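Local structure of surface glycan binding protein B (Bacteroides ovatus, 6E57) at residues A28-I38 / V111-R121; A220-N228 / V291-T299. The protein binds mixed-linkage beta-glucan and probably captures it at the cell surface so that this gut bacterium can use cereal glucans. One frame throughout, in Å; residues are numbered along the deposited sequence.

Overall arrangement
Contact 1 and contact 2 follow one another in series: the pairing of 28-38 with 111-121 is complete before that of 220-228 with 291-299 begins. Their centres lie about 44 Å apart and their nearest atoms about 20 Å apart, without touching, and the two share no strand. Contact 1 sits in the N-terminal part, its centre about 42 Å from the centre of the chain, where strand 37-40 faces the hairpin of strands 103-113 and 118-128. The centre of contact 2 is about 11 Å from it, and this contact joins strand 222-225 to strand 292-294. The glycan pocket, which includes Trp322 and Trp372, comes later in the sequence, so both contacts belong to the preceding, mostly beta framework.

Contact 1: A28-I38 / V111-R121; sequences ATVTENDDPHI and VETVKGKKTSR. With EDO (1,2-ethanediol), chain H.
Ile38 CD1 lies over one face of the Arg121 guanidinium, 3.8 Å above its plane and displaced toward the rim, while Thr119 OG1 sits at the edge, in plane. Near that plane, O2 of a bound ethanediol, probably from the crystallisation liquor, receives a weak hydrogen bond from Arg121 NH2. The setting is a beta-sandwich, consistent with an immunoglobulin-like domain: strand 37-40 belongs to a three-stranded antiparallel sheet, whereas 111-113 and 118-121 belong to a five-stranded mixed sheet. Strands 111-113 and 118-121 form a hairpin closed by a type I turn plus G1 bulge; the backbone hydrogen bonds Gly116 N to Thr113 O and Thr113 N to Lys117 O, with the positive phi of Gly116, define it.

Between the sheets, Ile38 CG1 stands anti to its carbonyl carbon (chi1 -60°) and carries CD1 to 3.8 Å from Val111 CG2; CG1 itself reaches Thr119 CG2 at 4.1 Å. Pro36 continues the apolar seam: its CD meets Lys117 CB at 3.8 Å and its CB meets Val111 CG1 at 4.3 Å, with the Pro36 and Lys117 side chains crossing at about a right angle.

At the turn end, Thr113 OG1 is bonded to the backbone oxygen of Tyr74, tying the hairpin to a neighbouring loop. Lys117 stays extended beyond CG and passes beside Asp35, whose OD1 makes only a long salt bridge to NZ, 3.9 Å. The shorter grip is on the main chain: Lys117 NZ donates to Asn33 O over 2.8 Å, with a C=O...N angle of 162°.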
ATOM      1  N   ALA A  28      -0.111  40.801  36.423  1.00 78.48           N
ATOM      2  CA  ALA A  28       0.753  40.179  35.427  1.00 77.41           C
ATOM      3  C   ALA A  28       1.410  41.270  34.576  1.00 80.10           C
ATOM      4  O   ALA A  28       0.721  42.112  34.007  1.00 82.17           O
ATOM      5  CB  ALA A  28      -0.055  39.227  34.579  1.00 75.57           C
ATOM      6  N   THR A  29       2.746  41.248  34.510  1.00 81.26           N
ATOM      7  CA  THR A  29       3.522  42.145  33.649  1.00 84.91           C
ATOM      8  C   THR A  29       3.043  41.952  32.205  1.00 83.92           C
ATOM      9  O   THR A  29       2.447  40.925  31.881  1.00 82.29           O
ATOM     10  CB  THR A  29       5.029  41.902  33.827  1.00 85.63           C
ATOM     11  OG1 THR A  29       5.330  42.032  35.216  1.00 87.44           O
ATOM     12  CG2 THR A  29       5.904  42.860  33.048  1.00 87.22           C
ATOM     13  N   VAL A  30       3.292  42.953  31.354  1.00 87.71           N
ATOM     14  CA  VAL A  30       2.837  42.942  29.961  1.00 88.19           C
ATOM     15  C   VAL A  30       3.456  41.739  29.228  1.00 88.16           C
ATOM     16  O   VAL A  30       2.781  41.082  28.431  1.00 87.77           O
ATOM     17  CB  VAL A  30       3.160  44.274  29.251  1.00 89.70           C
ATOM     18  CG1 VAL A  30       2.650  44.292  27.817  1.00 88.49           C
ATOM     19  CG2 VAL A  30       2.617  45.472  30.019  1.00 92.27           C
ATOM     20  N   THR A  31       4.736  41.456  29.513  1.00 88.90           N
ATOM     21  CA  THR A  31       5.506  40.390  28.854  1.00 87.86           C
ATOM     22  C   THR A  31       4.967  38.998  29.227  1.00 85.50           C
ATOM     23  O   THR A  31       5.057  38.074  28.421  1.00 85.19           O
ATOM     24  CB  THR A  31       7.002  40.503  29.186  1.00 92.65           C
ATOM     25  OG1 THR A  31       7.147  40.524  30.607  1.00 97.94           O
ATOM     26  CG2 THR A  31       7.652  41.736  28.596  1.00 92.39           C
ATOM     27  N   GLU A  32       4.425  38.852  30.444  1.00 83.51           N
ATOM     28  CA  GLU A  32       3.868  37.578  30.930  1.00 80.34           C
ATOM     29  C   GLU A  32       2.591  37.221  30.157  1.00 79.88           C
ATOM     30  O   GLU A  32       2.310  36.041  29.924  1.00 80.15           O
ATOM     31  CB  GLU A  32       3.530  37.651  32.420  1.00 78.85           C
ATOM     32  CG  GLU A  32       4.731  37.856  33.324  1.00 78.53           C
ATOM     33  CD  GLU A  32       4.378  37.933  34.800  1.00 77.73           C
ATOM     34  OE1 GLU A  32       3.708  37.007  35.295  1.00 76.33           O
ATOM     35  OE2 GLU A  32       4.754  38.929  35.449  1.00 77.66           O
ATOM     36  N   ASN A  33       1.825  38.248  29.772  1.00 80.79           N
ATOM     37  CA  ASN A  33       0.504  38.087  29.177  1.00 80.60           C
ATOM     38  C   ASN A  33       0.596  38.027  27.643  1.00 80.89           C
ATOM     39  O   ASN A  33      -0.431  37.924  26.972  1.00 78.60           O
ATOM     40  CB  ASN A  33      -0.433  39.211  29.625  1.00 83.04           C
ATOM     41  CG  ASN A  33      -1.896  38.872  29.437  1.00 82.77           C
ATOM     42  OD1 ASN A  33      -2.342  37.793  29.819  1.00 84.12           O
ATOM     43  ND2 ASN A  33      -2.648  39.791  28.855  1.00 83.16           N
ATOM     44  N   ASP A  34       1.820  38.084  27.101  1.00 82.65           N
ATOM     45  CA  ASP A  34       2.071  38.015  25.654  1.00 84.64           C
ATOM     46  C   ASP A  34       1.676  36.637  25.108  1.00 84.56           C
ATOM     47  O   ASP A  34       1.784  35.627  25.809  1.00 85.53           O
ATOM     48  CB  ASP A  34       3.542  38.279  25.319  1.00 86.68           C
ATOM     49  CG  ASP A  34       3.949  39.743  25.329  1.00 90.58           C
ATOM     50  OD1 ASP A  34       3.067  40.607  25.518  1.00 95.12           O
ATOM     51  OD2 ASP A  34       5.154  40.007  25.140  1.00 94.99           O
ATOM     52  N   ASP A  35       1.236  36.619  23.843  1.00 82.93           N
ATOM     53  CA  ASP A  35       0.990  35.390  23.093  1.00 82.51           C
ATOM     54  C   ASP A  35       2.321  34.681  22.857  1.00 80.79           C
ATOM     55  O   ASP A  35       3.331  35.328  22.586  1.00 79.29           O
ATOM     56  CB  ASP A  35       0.303  35.664  21.752  1.00 82.73           C
ATOM     57  CG  ASP A  35      -1.177  35.994  21.860  1.00 85.34           C
ATOM     58  OD1 ASP A  35      -1.902  35.233  22.535  1.00 85.03           O
ATOM     59  OD2 ASP A  35      -1.591  37.005  21.263  1.00 87.54           O
ATOM     60  N   PRO A  36       2.363  33.333  22.944  1.00 79.70           N
ATOM     61  CA  PRO A  36       3.594  32.585  22.688  1.00 79.53           C
ATOM     62  C   PRO A  36       3.871  32.449  21.182  1.00 80.36           C
ATOM     63  O   PRO A  36       2.970  32.091  20.418  1.00 79.48           O
ATOM     64  CB  PRO A  36       3.300  31.228  23.338  1.00 77.88           C
ATOM     65  CG  PRO A  36       1.807  31.057  23.155  1.00 78.91           C
ATOM     66  CD  PRO A  36       1.233  32.455  23.282  1.00 80.31           C
ATOM     67  N   HIS A  37       5.112  32.752  20.780  1.00 83.30           N
ATOM     68  CA  HIS A  37       5.570  32.648  19.393  1.00 83.06           C
ATOM     69  C   HIS A  37       6.866  31.828  19.350  1.00 79.41           C
ATOM     70  O   HIS A  37       7.776  32.059  20.149  1.00 82.67           O
ATOM     71  CB  HIS A  37       5.774  34.044  18.784  1.00 87.21           C
ATOM     72  CG  HIS A  37       4.512  34.804  18.539  1.00 92.69           C
ATOM     73  ND1 HIS A  37       3.704  34.563  17.441  1.00 95.13           N
ATOM     74  CD2 HIS A  37       3.927  35.809  19.227  1.00 94.25           C
ATOM     75  CE1 HIS A  37       2.670  35.380  17.473  1.00 98.09           C
ATOM     76  NE2 HIS A  37       2.783  36.155  18.560  1.00 97.36           N
ATOM     77  N   ILE A  38       6.931  30.869  18.420  1.00 74.76           N
ATOM     78  CA  ILE A  38       8.161  30.144  18.121  1.00 71.89           C
ATOM     79  C   ILE A  38       8.832  30.848  16.938  1.00 71.69           C
ATOM     80  O   ILE A  38       8.375  30.725  15.805  1.00 71.33           O
ATOM     81  CB  ILE A  38       7.884  28.656  17.827  1.00 70.36           C
ATOM     82  CG1 ILE A  38       7.220  27.960  19.019  1.00 69.69           C
ATOM     83  CG2 ILE A  38       9.163  27.944  17.399  1.00 68.71           C
ATOM     84  CD1 ILE A  38       6.611  26.616  18.690  1.00 68.58           C
ATOM     85  N   VAL A 111       4.142  24.512  23.458  1.00 65.23           N
ATOM     86  CA  VAL A 111       4.657  25.655  24.200  1.00 66.99           C
ATOM     87  C   VAL A 111       3.494  26.281  24.976  1.00 68.41           C
ATOM     88  O   VAL A 111       2.435  26.536  24.407  1.00 67.43           O
ATOM     89  CB  VAL A 111       5.317  26.679  23.255  1.00 67.32           C
ATOM     90  CG1 VAL A 111       5.864  27.880  24.012  1.00 68.46           C
ATOM     91  CG2 VAL A 111       6.405  26.041  22.406  1.00 66.76           C
ATOM     92  N   GLU A 112       3.708  26.516  26.277  1.00 70.71           N
ATOM     93  CA  GLU A 112       2.722  27.153  27.149  1.00 73.83           C
ATOM     94  C   GLU A 112       3.406  28.269  27.950  1.00 73.52           C
ATOM     95  O   GLU A 112       4.528  28.102  28.428  1.00 70.60           O
ATOM     96  CB  GLU A 112       2.086  26.124  28.086  1.00 75.68           C
ATOM     97  CG  GLU A 112       0.767  26.583  28.682  1.00 79.72           C
ATOM     98  CD  GLU A 112       0.179  25.643  29.721  1.00 82.47           C
ATOM     99  OE1 GLU A 112       0.939  25.186  30.597  1.00 87.83           O
ATOM    100  OE2 GLU A 112      -1.036  25.367  29.649  1.00 86.71           O
ATOM    101  N   THR A 113       2.712  29.403  28.083  1.00 75.20           N
ATOM    102  CA  THR A 113       3.186  30.533  28.877  1.00 76.33           C
ATOM    103  C   THR A 113       2.615  30.413  30.296  1.00 75.21           C
ATOM    104  O   THR A 113       1.764  29.564  30.560  1.00 70.88           O
ATOM    105  CB  THR A 113       2.857  31.870  28.196  1.00 80.88           C
ATOM    106  OG1 THR A 113       3.535  32.898  28.917  1.00 89.14           O
ATOM    107  CG2 THR A 113       1.379  32.187  28.138  1.00 81.96           C
ATOM    108  N   VAL A 114       3.092  31.278  31.196  1.00 74.79           N
ATOM    109  CA  VAL A 114       2.706  31.251  32.614  1.00 76.61           C
ATOM    110  C   VAL A 114       1.205  31.555  32.761  1.00 78.40           C
ATOM    111  O   VAL A 114       0.565  31.032  33.671  1.00 79.82           O
ATOM    112  CB  VAL A 114       3.562  32.211  33.465  1.00 77.32           C
ATOM    113  CG1 VAL A 114       5.032  31.815  33.454  1.00 75.35           C
ATOM    114  CG2 VAL A 114       3.394  33.668  33.053  1.00 78.97           C
ATOM    115  N   LYS A 115       0.656  32.391  31.869  1.00 78.42           N
ATOM    116  CA  LYS A 115      -0.766  32.772  31.900  1.00 80.51           C
ATOM    117  C   LYS A 115      -1.608  31.858  30.992  1.00 77.99           C
ATOM    118  O   LYS A 115      -2.768  32.163  30.713  1.00 76.38           O
ATOM    119  CB  LYS A 115      -0.920  34.255  31.541  1.00 83.17           C
ATOM    120  CG  LYS A 115      -0.680  35.223  32.695  1.00 87.57           C
ATOM    121  CD  LYS A 115      -1.923  35.547  33.518  1.00 91.14           C
ATOM    122  CE  LYS A 115      -2.201  34.573  34.648  1.00 90.89           C
ATOM    123  NZ  LYS A 115      -1.415  34.884  35.866  1.00 91.63           N
ATOM    124  N   GLY A 116      -1.027  30.740  30.536  1.00 78.57           N
ATOM    125  CA  GLY A 116      -1.790  29.589  30.038  1.00 78.22           C
ATOM    126  C   GLY A 116      -2.010  29.589  28.532  1.00 78.55           C
ATOM    127  O   GLY A 116      -2.539  28.614  27.997  1.00 78.51           O
ATOM    128  N   LYS A 117      -1.624  30.674  27.848  1.00 81.99           N
ATOM    129  CA  LYS A 117      -1.706  30.758  26.383  1.00 82.70           C
ATOM    130  C   LYS A 117      -0.668  29.808  25.774  1.00 81.21           C
ATOM    131  O   LYS A 117       0.392  29.599  26.361  1.00 80.11           O
ATOM    132  CB  LYS A 117      -1.485  32.201  25.916  1.00 85.23           C
ATOM    133  CG  LYS A 117      -2.495  33.213  26.437  1.00 87.10           C
ATOM    134  CD  LYS A 117      -2.107  34.639  26.138  1.00 88.80           C
ATOM    135  CE  LYS A 117      -3.215  35.627  26.431  1.00 90.41           C
ATOM    136  NZ  LYS A 117      -2.881  36.974  25.914  1.00 91.71           N
ATOM    137  N   LYS A 118      -0.982  29.242  24.600  1.00 83.90           N
ATOM    138  CA  LYS A 118      -0.182  28.148  24.025  1.00 81.93           C
ATOM    139  C   LYS A 118      -0.171  28.207  22.490  1.00 81.39           C
ATOM    140  O   LYS A 118      -1.115  28.693  21.863  1.00 84.59           O
ATOM    141  CB  LYS A 118      -0.716  26.796  24.511  1.00 83.76           C
ATOM    142  CG  LYS A 118      -2.191  26.534  24.231  1.00 85.02           C
ATOM    143  CD  LYS A 118      -2.740  25.304  24.929  1.00 86.54           C
ATOM    144  CE  LYS A 118      -2.922  25.495  26.420  1.00 88.27           C
ATOM    145  NZ  LYS A 118      -3.518  24.298  27.059  1.00 87.68           N
ATOM    146  N   THR A 119       0.926  27.701  21.911  1.00 77.51           N
ATOM    147  CA  THR A 119       1.085  27.467  20.471  1.00 74.66           C
ATOM    148  C   THR A 119       1.704  26.072  20.286  1.00 71.16           C
ATOM    149  O   THR A 119       2.272  25.509  21.228  1.00 67.91           O
ATOM    150  CB  THR A 119       1.885  28.603  19.814  1.00 75.74           C
ATOM    151  OG1 THR A 119       1.733  28.515  18.396  1.00 76.16           O
ATOM    152  CG2 THR A 119       3.356  28.588  20.169  1.00 76.24           C
ATOM    153  N   SER A 120       1.591  25.523  19.070  1.00 67.46           N
ATOM    154  CA  SER A 120       1.808  24.097  18.831  1.00 64.74           C
ATOM    155  C   SER A 120       2.417  23.854  17.443  1.00 62.77           C
ATOM    156  O   SER A 120       2.106  24.561  16.492  1.00 61.66           O
ATOM    157  CB  SER A 120       0.508  23.351  18.994  1.00 64.52           C
ATOM    158  OG  SER A 120       0.723  22.080  19.581  1.00 64.81           O
ATOM    159  N   ARG A 121       3.286  22.838  17.354  1.00 60.89           N
ATOM    160  CA  ARG A 121       3.809  22.310  16.090  1.00 61.47           C
ATOM    161  C   ARG A 121       3.745  20.779  16.144  1.00 60.94           C
ATOM    162  O   ARG A 121       4.048  20.185  17.179  1.00 62.78           O
ATOM    163  CB  ARG A 121       5.252  22.764  15.843  1.00 60.87           C
ATOM    164  CG  ARG A 121       5.444  24.271  15.731  1.00 63.49           C
ATOM    165  CD  ARG A 121       4.808  24.898  14.499  1.00 64.43           C
ATOM    166  NE  ARG A 121       5.223  26.287  14.313  1.00 66.93           N
ATOM    167  CZ  ARG A 121       4.825  27.309  15.069  1.00 68.24           C
ATOM    168  NH1 ARG A 121       3.926  27.126  16.021  1.00 68.45           N
ATOM    169  NH2 ARG A 121       5.332  28.515  14.877  1.00 69.93           N
TER
HETATM  170  C1  EDO H 506       1.738  31.164  16.058  1.00 78.24           C
HETATM  171  O1  EDO H 506       1.540  32.560  16.306  1.00 75.86           O
HETATM  172  C2  EDO H 506       3.154  30.772  16.473  1.00 77.62           C
HETATM  173  O2  EDO H 506       4.117  31.513  15.712  1.00 79.77           O

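Contact 2: A220-N228 / V291-T299; sequences ASLVISGAN and VQFLNDNIT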
ATOM      1  N   ALA A 220     -10.514  -8.194  13.481  1.00 49.08           N
ATOM      2  CA  ALA A 220     -11.564  -7.909  12.516  1.00 48.19           C
ATOM      3  C   ALA A 220     -11.232  -8.569  11.178  1.00 46.69           C
ATOM      4  O   ALA A 220     -10.062  -8.674  10.795  1.00 47.28           O
ATOM      5  CB  ALA A 220     -11.732  -6.419  12.353  1.00 47.49           C
ATOM      6  N   SER A 221     -12.283  -9.017  10.485  1.00 47.22           N
ATOM      7  CA  SER A 221     -12.199  -9.385   9.091  1.00 46.03           C
ATOM      8  C   SER A 221     -12.035  -8.103   8.270  1.00 43.93           C
ATOM      9  O   SER A 221     -13.010  -7.402   8.016  1.00 44.28           O
ATOM     10  CB  SER A 221     -13.411 -10.174   8.677  1.00 47.94           C
ATOM     11  OG  SER A 221     -13.639 -11.249   9.578  1.00 50.69           O
ATOM     12  N   LEU A 222     -10.786  -7.788   7.906  1.00 41.40           N
ATOM     13  CA  LEU A 222     -10.446  -6.534   7.249  1.00 40.64           C
ATOM     14  C   LEU A 222     -10.021  -6.813   5.805  1.00 40.41           C
ATOM     15  O   LEU A 222      -8.953  -7.362   5.562  1.00 39.13           O
ATOM     16  CB  LEU A 222      -9.330  -5.838   8.034  1.00 39.64           C
ATOM     17  CG  LEU A 222      -8.864  -4.492   7.482  1.00 39.42           C
ATOM     18  CD1 LEU A 222      -9.958  -3.447   7.610  1.00 39.69           C
ATOM     19  CD2 LEU A 222      -7.601  -4.027   8.189  1.00 38.87           C
ATOM     20  N   VAL A 223     -10.880  -6.414   4.863  1.00 42.37           N
ATOM     21  CA  VAL A 223     -10.589  -6.443   3.435  1.00 42.31           C
ATOM     22  C   VAL A 223      -9.656  -5.268   3.108  1.00 42.11           C
ATOM     23  O   VAL A 223      -9.966  -4.118   3.427  1.00 42.69           O
ATOM     24  CB  VAL A 223     -11.888  -6.380   2.613  1.00 43.07           C
ATOM     25  CG1 VAL A 223     -11.615  -6.195   1.127  1.00 42.77           C
ATOM     26  CG2 VAL A 223     -12.763  -7.601   2.860  1.00 43.54           C
ATOM     27  N   ILE A 224      -8.531  -5.572   2.449  1.00 42.02           N
ATOM     28  CA  ILE A 224      -7.425  -4.628   2.275  1.00 43.43           C
ATOM     29  C   ILE A 224      -7.261  -4.240   0.798  1.00 44.14           C
ATOM     30  O   ILE A 224      -7.036  -3.065   0.497  1.00 46.52           O
ATOM     31  CB  ILE A 224      -6.121  -5.212   2.853  1.00 43.90           C
ATOM     32  CG1 ILE A 224      -6.231  -5.459   4.360  1.00 46.28           C
ATOM     33  CG2 ILE A 224      -4.938  -4.318   2.521  1.00 43.41           C
ATOM     34  CD1 ILE A 224      -5.190  -6.410   4.901  1.00 47.88           C
ATOM     35  N   SER A 225      -7.326  -5.216  -0.115  1.00 43.54           N
ATOM     36  CA  SER A 225      -7.045  -4.946  -1.527  1.00 43.85           C
ATOM     37  C   SER A 225      -7.845  -5.879  -2.440  1.00 43.89           C
ATOM     38  O   SER A 225      -8.200  -6.996  -2.057  1.00 41.32           O
ATOM     39  CB  SER A 225      -5.568  -5.050  -1.816  1.00 43.04           C
ATOM     40  OG  SER A 225      -5.188  -6.400  -2.015  1.00 40.84           O
ATOM     41  N   GLY A 226      -8.098  -5.387  -3.659  1.00 43.80           N
ATOM     42  CA  GLY A 226      -8.768  -6.122  -4.715  1.00 44.36           C
ATOM     43  C   GLY A 226     -10.261  -5.853  -4.760  1.00 44.48           C
ATOM     44  O   GLY A 226     -10.951  -6.438  -5.580  1.00 48.60           O
ATOM     45  N   ALA A 227     -10.755  -4.950  -3.904  1.00 43.68           N
ATOM     46  CA  ALA A 227     -12.199  -4.749  -3.710  1.00 44.19           C
ATOM     47  C   ALA A 227     -12.687  -3.433  -4.342  1.00 44.00           C
ATOM     48  O   ALA A 227     -13.849  -3.087  -4.187  1.00 43.74           O
ATOM     49  CB  ALA A 227     -12.513  -4.795  -2.235  1.00 44.21           C
ATOM     50  N   ASN A 228     -11.813  -2.716  -5.061  1.00 46.17           N
ATOM     51  CA  ASN A 228     -12.161  -1.430  -5.685  1.00 47.39           C
ATOM     52  C   ASN A 228     -12.902  -1.658  -7.007  1.00 47.92           C
ATOM     53  O   ASN A 228     -13.749  -0.853  -7.386  1.00 47.82           O
ATOM     54  CB  ASN A 228     -10.929  -0.558  -5.938  1.00 49.57           C
ATOM     55  CG  ASN A 228     -10.292  -0.058  -4.659  1.00 51.85           C
ATOM     56  OD1 ASN A 228      -9.461  -0.743  -4.065  1.00 58.32           O
ATOM     57  ND2 ASN A 228     -10.675   1.135  -4.231  1.00 49.67           N
ATOM     58  N   VAL A 291     -18.089  -6.634   8.404  1.00 50.07           N
ATOM     59  CA  VAL A 291     -16.793  -6.731   7.756  1.00 47.61           C
ATOM     60  C   VAL A 291     -16.272  -5.309   7.522  1.00 47.05           C
ATOM     61  O   VAL A 291     -17.037  -4.416   7.136  1.00 45.28           O
ATOM     62  CB  VAL A 291     -16.878  -7.530   6.441  1.00 47.11           C
ATOM     63  CG1 VAL A 291     -15.580  -7.459   5.648  1.00 46.31           C
ATOM     64  CG2 VAL A 291     -17.272  -8.977   6.689  1.00 47.08           C
ATOM     65  N   GLN A 292     -14.968  -5.120   7.766  1.00 46.03           N
ATOM     66  CA  GLN A 292     -14.302  -3.829   7.658  1.00 44.21           C
ATOM     67  C   GLN A 292     -13.523  -3.776   6.341  1.00 40.89           C
ATOM     68  O   GLN A 292     -13.114  -4.805   5.817  1.00 39.42           O
ATOM     69  CB  GLN A 292     -13.383  -3.614   8.861  1.00 44.95           C
ATOM     70  CG  GLN A 292     -14.134  -3.453  10.179  1.00 46.71           C
ATOM     71  CD  GLN A 292     -13.218  -3.246  11.363  1.00 46.42           C
ATOM     72  OE1 GLN A 292     -12.064  -2.841  11.229  1.00 45.72           O
ATOM     73  NE2 GLN A 292     -13.734  -3.525  12.546  1.00 47.96           N
ATOM     74  N   PHE A 293     -13.333  -2.558   5.820  1.00 40.41           N
ATOM     75  CA  PHE A 293     -12.647  -2.322   4.553  1.00 40.10           C
ATOM     76  C   PHE A 293     -11.637  -1.180   4.714  1.00 41.67           C
ATOM     77  O   PHE A 293     -11.972  -0.121   5.240  1.00 42.86           O
ATOM     78  CB  PHE A 293     -13.655  -1.994   3.449  1.00 39.87           C
ATOM     79  CG  PHE A 293     -14.657  -3.086   3.176  1.00 39.59           C
ATOM     80  CD1 PHE A 293     -15.833  -3.169   3.902  1.00 40.25           C
ATOM     81  CD2 PHE A 293     -14.422  -4.033   2.191  1.00 39.84           C
ATOM     82  CE1 PHE A 293     -16.752  -4.175   3.653  1.00 40.30           C
ATOM     83  CE2 PHE A 293     -15.345  -5.038   1.943  1.00 40.08           C
ATOM     84  CZ  PHE A 293     -16.509  -5.107   2.674  1.00 40.59           C
ATOM     85  N   LEU A 294     -10.409  -1.421   4.242  1.00 41.62           N
ATOM     86  CA  LEU A 294      -9.311  -0.463   4.287  1.00 43.58           C
ATOM     87  C   LEU A 294      -9.058   0.061   2.872  1.00 46.72           C
ATOM     88  O   LEU A 294      -9.025  -0.727   1.931  1.00 49.22           O
ATOM     89  CB  LEU A 294      -8.072  -1.175   4.834  1.00 43.18           C
ATOM     90  CG  LEU A 294      -6.881  -0.275   5.153  1.00 43.69           C
ATOM     91  CD1 LEU A 294      -7.117   0.495   6.443  1.00 44.71           C
ATOM     92  CD2 LEU A 294      -5.603  -1.094   5.243  1.00 43.58           C
ATOM     93  N   ASN A 295      -8.858   1.377   2.730  1.00 48.49           N
ATOM     94  CA  ASN A 295      -8.740   1.987   1.403  1.00 52.37           C
ATOM     95  C   ASN A 295      -7.502   2.894   1.333  1.00 59.08           C
ATOM     96  O   ASN A 295      -6.561   2.582   0.591  1.00 67.70           O
ATOM     97  CB  ASN A 295     -10.060   2.642   0.999  1.00 51.01           C
ATOM     98  CG  ASN A 295     -11.068   1.605   0.547  1.00 47.73           C
ATOM     99  OD1 ASN A 295     -11.031   1.153  -0.595  1.00 45.46           O
ATOM    100  ND2 ASN A 295     -11.941   1.186   1.446  1.00 45.96           N
ATOM    101  N   ASP A 296      -7.493   4.003   2.079  1.00 62.68           N
ATOM    102  CA  ASP A 296      -6.301   4.864   2.149  1.00 65.15           C
ATOM    103  C   ASP A 296      -5.924   5.059   3.620  1.00 63.90           C
ATOM    104  O   ASP A 296      -5.783   6.185   4.091  1.00 67.20           O
ATOM    105  CB  ASP A 296      -6.524   6.189   1.413  1.00 69.66           C
ATOM    106  CG  ASP A 296      -6.611   6.048  -0.098  1.00 69.09           C
ATOM    107  OD1 ASP A 296      -5.909   5.178  -0.650  1.00 70.31           O
ATOM    108  OD2 ASP A 296      -7.378   6.814  -0.714  1.00 75.54           O
ATOM    109  N   ASN A 297      -5.759   3.930   4.322  1.00 62.64           N
ATOM    110  CA  ASN A 297      -5.549   3.867   5.774  1.00 62.54           C
ATOM    111  C   ASN A 297      -6.780   4.422   6.507  1.00 60.38           C
ATOM    112  O   ASN A 297      -6.679   4.860   7.650  1.00 61.05           O
ATOM    113  CB  ASN A 297      -4.241   4.549   6.187  1.00 66.03           C
ATOM    114  CG  ASN A 297      -3.026   3.840   5.627  1.00 65.32           C
ATOM    115  OD1 ASN A 297      -2.711   2.723   6.034  1.00 67.33           O
ATOM    116  ND2 ASN A 297      -2.343   4.474   4.688  1.00 67.48           N
ATOM    117  N   ILE A 298      -7.942   4.369   5.840  1.00 57.99           N
ATOM    118  CA  ILE A 298      -9.247   4.672   6.428  1.00 55.08           C
ATOM    119  C   ILE A 298     -10.040   3.360   6.457  1.00 50.29           C
ATOM    120  O   ILE A 298     -10.052   2.637   5.462  1.00 49.92           O
ATOM    121  CB  ILE A 298      -9.989   5.766   5.628  1.00 56.69           C
ATOM    122  CG1 ILE A 298      -9.113   6.994   5.357  1.00 58.15           C
ATOM    123  CG2 ILE A 298     -11.290   6.149   6.319  1.00 57.38           C
ATOM    124  CD1 ILE A 298      -8.622   7.701   6.603  1.00 59.98           C
ATOM    125  N   THR A 299     -10.675   3.071   7.600  1.00 49.24           N
ATOM    126  CA  THR A 299     -11.448   1.845   7.812  1.00 46.99           C
ATOM    127  C   THR A 299     -12.939   2.190   7.849  1.00 46.64           C
ATOM    128  O   THR A 299     -13.371   2.995   8.664  1.00 48.22           O
ATOM    129  CB  THR A 299     -11.018   1.126   9.097  1.00 46.89           C
ATOM    130  OG1 THR A 299      -9.655   0.731   8.948  1.00 48.31           O
ATOM    131  CG2 THR A 299     -11.854  -0.095   9.410  1.00 46.54           C
TER
HETATM  132  O   HOH W   1      -9.135   2.460  -2.228  1.00 37.34           O
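Gln292 lays its side chain across Leu222 and Ala220: its CB meets Leu222 CD1 at 3.7 Å. With CG anti to the carbonyl carbon (chi1 -67°) and the chain extended beyond it, the amide is carried toward Ala220, where CD lies 3.6 Å and NE2 3.5 Å from Ala220 CB; OE1 stands only slightly farther from the same methyl.

The backbones beneath establish parallel pairing, the strand axes being 25° apart in direction. Ser221 O accepts from Gln292 N at 3.0 Å, Gln292 O from Val223 N at 2.9 Å, and Val223 O from Leu294 N at 2.9 Å. Gln292 thus uses both its N and its O on Ser221 and Val223, the residues flanking its bridge partner Leu222.

Val223 and Phe293 project together from the face that does not carry Leu222 and Gln292. Val223 CB approaches Phe293 CD2 at 3.5 Å, the ring being met obliquely, and Val223 CG2 reaches Val291 CG1 at 4.0 Å. Met281 of strand 277-285 also touches Phe293.

Past the paired region, one water accepts from Asn228 ND2 and donates to Asn295 OD1, while Asn295 ND2 bonds Gln303 OE1. A classic bulge sets both Ile224 and Ser225 opposite Ser239 of strand 235-240. Strand 222-225 pairs antiparallel with 235-240 and in parallel with 292-294; after the break, 229-231 pairs in parallel with 299-315, consistent with the place where the first strand of an immunoglobulin-like sandwich switches sheets.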